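Endo-beta-mannanase (Rhizomucor miehei, PDB 4QP0) probably catalyses the random hydrolysis of internal beta-1,4-mannosidic linkages in mannans, galactomannans and glucomannans, as an extracellular glycoside hydrolase of family 5. Local coordinates at residues Glu144-Val149 with Lys200-Tyr205; Phe168-Ala173 with Ser208-His213. One frame throughout, in Å; residues are numbered along the deposited sequence.

Contact 1: residues Glu144-Val149 with Lys200-Tyr205; sequences EYISHV and KEISEY
The side chain of Y205 bridges the gap to I146 and S147, and Y205 and I146 make the largest contributions to the surface buried between the two segments, 74 and 60 Å². The CB of Y205 points at helix 136-151, and chi1 of -178° sets CG trans to the peptide nitrogen, extending the ring straight across. One ring edge then runs along I146: Y205 CE2 lies 3.9 Å from I146 CG2, with Y205 CD2 only slightly farther from that methyl. The methyl sits near the ring plane, so the aliphatic group meets the rim of the phenol and does not lie over a face. At the tip, Y205 OH rests 3.4 Å from S147 CB, while S147 OG stands anti to its own backbone nitrogen. This contact is therefore van der Waals packing, with the hydroxyl against the serine methylene.

The two helices belong to the outer layer of the TIM barrel, where helix 136-151 follows strand 102-106 and helix 192-209 follows strand 167-171. Their N-to-C directions differ by 27°, as suits neighbouring helices that follow parallel strands, and the local axes stay 11.1 Å apart, a spacing filled by branched and aromatic side chains.

Deeper in the interface, I146 sends its other branch to a second partner. With CG1 beside the backbone nitrogen (chi1 -77°), the branch is carried across to helix 192-209, where I146 CD1 lies 3.9 Å from I202 CG2. I146 is thus split between two neighbours, its CG2 against the tyrosine rim and its CD1 against the isoleucine. I202 also packs on I139 and F142 of helix 136-151 and on I172, in the loop after strand 167-171, whereas Y205 leans on K143.

Contact 2: residues Phe168-Ala173 with Ser208-His213; sequences FGWEIA and SIDSNH
D210 OD2 takes the indole N-H of W170 and also faces the imidazole of H213. The bond from W170 NE1 to D210 OD2 measures 2.9 Å and is nearly straight, at 169° through the hydrogen. The oxygen lies within the indole plane, but the donor approaches from above the carboxylate plane, 37° out of it; the two flat groups are themselves turned 78° apart. H213 ND1 is also directed at OD2, although the modelled separation is too short for its exact length to be trusted. The imidazole in turn lies close to the indole, with H213 ND1 3.6 Å from W170 NE1, and H213 CB packs 3.8 Å from W170 CD1.

The other carboxylate oxygen organises the loop. The backbone N of N212 donates to D210 OD1 at 2.7 Å, forming an Asx turn. A second bond, from H213 N to D210 OD1 at 2.8 Å, makes an Asx motif just where helix 192-209 has ended. This loop joins that helix to strand 214-216, completing a beta-alpha-beta crossover from strand 167-171. The two strands are parallel neighbours in the barrel, and the backbone of W170 pairs with L214 and A216. At the start of this pairing G169 passes close to H213, their CA atoms 5.2 Å apart.

D210 is buried, and L150 packs on both it and W170. H213 NE2 bonds the carbonyl of D164. One indole and two backbone N-H groups, shared between its two oxygens, would stabilise the buried carboxylate and fix its rotation.

How the contacts relate
Contact 1 uses the body of helix 192-209, contact 2 the loop that leaves it. Contact 1 joins that helix to helix 136-151 in the outer layer of the barrel and is partly buried; contact 2 joins the loop to strand 167-171, and every residue touching there is buried. The chemistry differs accordingly: contact 1 relies on apolar packing around a tyrosine, whereas contact 2 centres on a buried carboxylate held by N-H donors. Their centres lie about 8 Å apart, and the two contacts touch where I202 CG2 meets I172 CG2 at 3.7 Å and where V149 CG1 approaches W170 CZ3 at 4.1 Å.

Contact 1: residues Glu144-Val149 with Lys200-Tyr205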
loop_
_atom_site.group_PDB
_atom_site.type_symbol
_atom_site.label_atom_id
_atom_site.label_comp_id
_atom_site.label_asym_id
_atom_site.label_seq_id
_atom_site.Cartn_x
_atom_site.Cartn_y
_atom_site.Cartn_z
ATOM N N GLU A 144 12.684 13.299 -6.959
ATOM C CA GLU A 144 12.443 13.642 -8.361
ATOM C C GLU A 144 11.435 12.692 -9.031
ATOM O O GLU A 144 10.665 13.117 -9.891
ATOM C CB GLU A 144 13.754 13.764 -9.159
ATOM C CG GLU A 144 14.509 12.462 -9.412
ATOM C CD GLU A 144 15.797 12.640 -10.218
ATOM O OE1 GLU A 144 16.554 11.645 -10.363
ATOM O OE2 GLU A 144 16.056 13.765 -10.709
ATOM N N TYR A 145 11.423 11.425 -8.611
ATOM C CA TYR A 145 10.441 10.456 -9.103
ATOM C C TYR A 145 9.044 10.812 -8.609
ATOM O O TYR A 145 8.090 10.843 -9.399
ATOM C CB TYR A 145 10.807 9.029 -8.692
ATOM C CG TYR A 145 9.810 7.978 -9.146
ATOM C CD1 TYR A 145 9.717 7.612 -10.490
ATOM C CD2 TYR A 145 8.956 7.352 -8.235
ATOM C CE1 TYR A 145 8.816 6.648 -10.916
ATOM C CE2 TYR A 145 8.038 6.387 -8.654
ATOM C CZ TYR A 145 7.973 6.036 -9.994
ATOM O OH TYR A 145 7.074 5.084 -10.427
ATOM N N ILE A 146 8.939 11.093 -7.307
ATOM C CA ILE A 146 7.679 11.495 -6.682
ATOM C C ILE A 146 7.119 12.728 -7.385
ATOM O O ILE A 146 5.959 12.733 -7.796
ATOM C CB ILE A 146 7.848 11.721 -5.161
ATOM C CG1 ILE A 146 7.907 10.376 -4.443
ATOM C CG2 ILE A 146 6.730 12.584 -4.582
ATOM C CD1 ILE A 146 8.436 10.459 -3.027
ATOM N N SER A 147 7.956 13.748 -7.548
ATOM C CA SER A 147 7.586 14.965 -8.275
ATOM C C SER A 147 7.041 14.656 -9.660
ATOM O O SER A 147 6.023 15.202 -10.059
ATOM C CB SER A 147 8.790 15.900 -8.405
ATOM O OG SER A 147 8.566 16.879 -9.411
ATOM N N HIS A 148 7.730 13.783 -10.386
ATOM C CA HIS A 148 7.342 13.417 -11.739
ATOM C C HIS A 148 5.990 12.754 -11.765
ATOM O O HIS A 148 5.143 13.082 -12.598
ATOM C CB HIS A 148 8.399 12.499 -12.336
ATOM C CG HIS A 148 8.213 12.231 -13.803
ATOM N ND1 HIS A 148 9.030 12.743 -14.739
ATOM C CD2 HIS A 148 7.259 11.482 -14.480
ATOM C CE1 HIS A 148 8.625 12.343 -15.953
ATOM N NE2 HIS A 148 7.536 11.574 -15.794
ATOM N N VAL A 149 5.773 11.819 -10.844
ATOM C CA VAL A 149 4.530 11.058 -10.802
ATOM C C VAL A 149 3.357 11.960 -10.431
ATOM O O VAL A 149 2.335 11.954 -11.121
ATOM C CB VAL A 149 4.623 9.852 -9.845
ATOM C CG1 VAL A 149 3.259 9.192 -9.675
ATOM C CG2 VAL A 149 5.626 8.844 -10.374
ATOM N N LYS A 200 9.135 11.067 7.645
ATOM C CA LYS A 200 8.687 12.431 7.906
ATOM C C LYS A 200 8.902 13.326 6.687
ATOM O O LYS A 200 7.940 13.918 6.180
ATOM C CB LYS A 200 9.411 12.997 9.133
ATOM C CG LYS A 200 8.958 14.379 9.579
ATOM C CD LYS A 200 9.638 14.760 10.882
ATOM C CE LYS A 200 9.037 16.017 11.488
ATOM N NZ LYS A 200 9.527 17.243 10.804
ATOM N N GLU A 201 10.147 13.399 6.207
ATOM C CA GLU A 201 10.501 14.325 5.130
ATOM C C GLU A 201 9.959 13.928 3.757
ATOM O O GLU A 201 9.627 14.795 2.951
ATOM C CB GLU A 201 12.018 14.562 5.077
ATOM C CG GLU A 201 12.807 13.531 4.285
ATOM C CD GLU A 201 14.220 13.992 3.988
ATOM O OE1 GLU A 201 15.155 13.178 4.167
ATOM O OE2 GLU A 201 14.398 15.164 3.580
ATOM N N ILE A 202 9.877 12.627 3.489
ATOM C CA ILE A 202 9.273 12.141 2.247
ATOM C C ILE A 202 7.782 12.471 2.212
ATOM O O ILE A 202 7.277 12.958 1.202
ATOM C CB ILE A 202 9.508 10.627 2.032
ATOM C CG1 ILE A 202 11.006 10.330 1.820
ATOM C CG2 ILE A 202 8.681 10.096 0.867
ATOM C CD1 ILE A 202 11.647 11.028 0.639
ATOM N N SER A 203 7.082 12.237 3.316
ATOM C CA SER A 203 5.651 12.569 3.367
ATOM C C SER A 203 5.439 14.080 3.314
ATOM O O SER A 203 4.490 14.551 2.693
ATOM C CB SER A 203 4.949 11.942 4.582
ATOM O OG SER A 203 5.483 12.415 5.810
ATOM N N GLU A 204 6.336 14.838 3.948
ATOM C CA GLU A 204 6.313 16.297 3.826
ATOM C C GLU A 204 6.601 16.736 2.394
ATOM O O GLU A 204 5.941 17.636 1.883
ATOM C CB GLU A 204 7.252 16.977 4.827
ATOM C CG GLU A 204 6.640 17.127 6.217
ATOM C CD GLU A 204 7.650 17.502 7.300
ATOM O OE1 GLU A 204 8.847 17.720 6.983
ATOM O OE2 GLU A 204 7.238 17.571 8.484
ATOM N N TYR A 205 7.557 16.083 1.739
ATOM C CA TYR A 205 7.842 16.392 0.335
ATOM C C TYR A 205 6.622 16.144 -0.559
ATOM O O TYR A 205 6.327 16.960 -1.432
ATOM C CB TYR A 205 9.064 15.631 -0.183
ATOM C CG TYR A 205 9.415 15.967 -1.622
ATOM C CD1 TYR A 205 10.013 17.191 -1.951
ATOM C CD2 TYR A 205 9.143 15.067 -2.658
ATOM C CE1 TYR A 205 10.327 17.504 -3.268
ATOM C CE2 TYR A 205 9.452 15.370 -3.978
ATOM C CZ TYR A 205 10.048 16.585 -4.276
ATOM O OH TYR A 205 10.357 16.886 -5.582
#

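Contact 2: residues Phe168-Ala173 with Ser208-His213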
loop_
_atom_site.group_PDB
_atom_site.type_symbol
_atom_site.label_atom_id
_atom_site.label_comp_id
_atom_site.label_asym_id
_atom_site.label_seq_id
_atom_site.Cartn_x
_atom_site.Cartn_y
_atom_site.Cartn_z
ATOM N N PHE A 168 -7.038 7.814 -4.375
ATOM C CA PHE A 168 -7.370 7.826 -2.949
ATOM C C PHE A 168 -6.280 8.546 -2.173
ATOM O O PHE A 168 -6.565 9.441 -1.372
ATOM C CB PHE A 168 -7.491 6.392 -2.443
ATOM C CG PHE A 168 -8.003 6.266 -1.034
ATOM C CD1 PHE A 168 -9.303 5.835 -0.796
ATOM C CD2 PHE A 168 -7.172 6.520 0.060
ATOM C CE1 PHE A 168 -9.783 5.695 0.497
ATOM C CE2 PHE A 168 -7.647 6.380 1.355
ATOM C CZ PHE A 168 -8.955 5.963 1.572
ATOM N N GLY A 169 -5.032 8.145 -2.399
ATOM C CA GLY A 169 -3.919 8.740 -1.691
ATOM C C GLY A 169 -2.626 8.057 -2.047
ATOM O O GLY A 169 -2.632 6.991 -2.657
ATOM N N TRP A 170 -1.521 8.689 -1.661
ATOM C CA TRP A 170 -0.166 8.167 -1.889
ATOM C C TRP A 170 0.399 7.393 -0.730
ATOM O O TRP A 170 0.224 7.771 0.426
ATOM C CB TRP A 170 0.782 9.318 -2.190
ATOM C CG TRP A 170 0.301 10.183 -3.315
ATOM C CD1 TRP A 170 -0.184 11.481 -3.236
ATOM C CD2 TRP A 170 0.218 9.820 -4.736
ATOM N NE1 TRP A 170 -0.546 11.944 -4.480
ATOM C CE2 TRP A 170 -0.330 10.996 -5.427
ATOM C CE3 TRP A 170 0.539 8.688 -5.479
ATOM C CZ2 TRP A 170 -0.538 11.013 -6.802
ATOM C CZ3 TRP A 170 0.333 8.717 -6.866
ATOM C CH2 TRP A 170 -0.194 9.851 -7.511
ATOM N N GLU A 171 1.105 6.306 -1.031
ATOM C CA GLU A 171 1.877 5.604 -0.022
ATOM C C GLU A 171 3.346 5.680 -0.379
ATOM O O GLU A 171 3.729 5.416 -1.524
ATOM C CB GLU A 171 1.443 4.146 0.084
ATOM C CG GLU A 171 -0.031 3.964 0.378
ATOM C CD GLU A 171 -0.325 2.640 1.041
ATOM O OE1 GLU A 171 0.172 1.593 0.557
ATOM O OE2 GLU A 171 -1.048 2.659 2.059
ATOM N N ILE A 172 4.158 6.039 0.612
ATOM C CA ILE A 172 5.610 6.222 0.446
ATOM C C ILE A 172 6.312 4.971 -0.100
ATOM O O ILE A 172 6.950 5.018 -1.155
ATOM C CB ILE A 172 6.282 6.650 1.774
ATOM C CG1 ILE A 172 5.787 8.039 2.204
ATOM C CG2 ILE A 172 7.803 6.618 1.642
ATOM C CD1 ILE A 172 6.075 8.388 3.651
ATOM N N ALA A 173 6.189 3.862 0.629
ATOM C CA ALA A 173 6.817 2.607 0.255
ATOM C C ALA A 173 6.063 1.419 0.832
ATOM O O ALA A 173 5.392 1.532 1.855
ATOM C CB ALA A 173 8.261 2.583 0.721
ATOM N N SER A 208 4.091 19.021 0.054
ATOM C CA SER A 208 4.457 20.308 -0.548
ATOM C C SER A 208 4.060 20.421 -2.023
ATOM O O SER A 208 3.694 21.502 -2.479
ATOM C CB SER A 208 5.954 20.624 -0.346
ATOM O OG SER A 208 6.787 19.838 -1.185
ATOM N N ILE A 209 4.125 19.318 -2.767
ATOM C CA ILE A 209 3.589 19.286 -4.137
ATOM C C ILE A 209 2.062 19.083 -4.162
ATOM O O ILE A 209 1.333 19.813 -4.838
ATOM C CB ILE A 209 4.258 18.192 -5.000
ATOM C CG1 ILE A 209 5.790 18.370 -5.043
ATOM C CG2 ILE A 209 3.652 18.162 -6.398
ATOM C CD1 ILE A 209 6.291 19.417 -6.019
ATOM N N ASP A 210 1.584 18.094 -3.420
ATOM C CA ASP A 210 0.181 17.682 -3.514
ATOM C C ASP A 210 -0.587 18.010 -2.235
ATOM O O ASP A 210 -0.405 17.366 -1.198
ATOM C CB ASP A 210 0.102 16.185 -3.838
ATOM C CG ASP A 210 -1.337 15.672 -4.004
ATOM O OD1 ASP A 210 -2.305 16.261 -3.472
ATOM O OD2 ASP A 210 -1.490 14.632 -4.666
ATOM N N SER A 211 -1.454 19.010 -2.320
ATOM C CA SER A 211 -2.266 19.404 -1.174
ATOM C C SER A 211 -3.697 18.846 -1.249
ATOM O O SER A 211 -4.539 19.183 -0.421
ATOM C CB SER A 211 -2.295 20.926 -1.052
ATOM O OG SER A 211 -2.757 21.505 -2.263
ATOM N N ASN A 212 -3.974 18.001 -2.234
ATOM C CA ASN A 212 -5.326 17.446 -2.377
ATOM C C ASN A 212 -5.450 16.071 -1.749
ATOM O O ASN A 212 -6.481 15.738 -1.183
ATOM C CB ASN A 212 -5.757 17.392 -3.852
ATOM C CG ASN A 212 -5.615 18.735 -4.559
ATOM O OD1 ASN A 212 -5.908 19.785 -3.991
ATOM N ND2 ASN A 212 -5.163 18.702 -5.805
ATOM N N HIS A 213 -4.380 15.289 -1.840
ATOM C CA HIS A 213 -4.428 13.875 -1.514
ATOM C C HIS A 213 -3.966 13.538 -0.134
ATOM O O HIS A 213 -3.197 14.279 0.488
ATOM C CB HIS A 213 -3.616 13.071 -2.522
ATOM C CG HIS A 213 -4.236 13.010 -3.888
ATOM N ND1 HIS A 213 -3.677 13.597 -4.961
ATOM C CD2 HIS A 213 -5.409 12.404 -4.332
ATOM C CE1 HIS A 213 -4.444 13.374 -6.041
ATOM N NE2 HIS A 213 -5.507 12.648 -5.654
#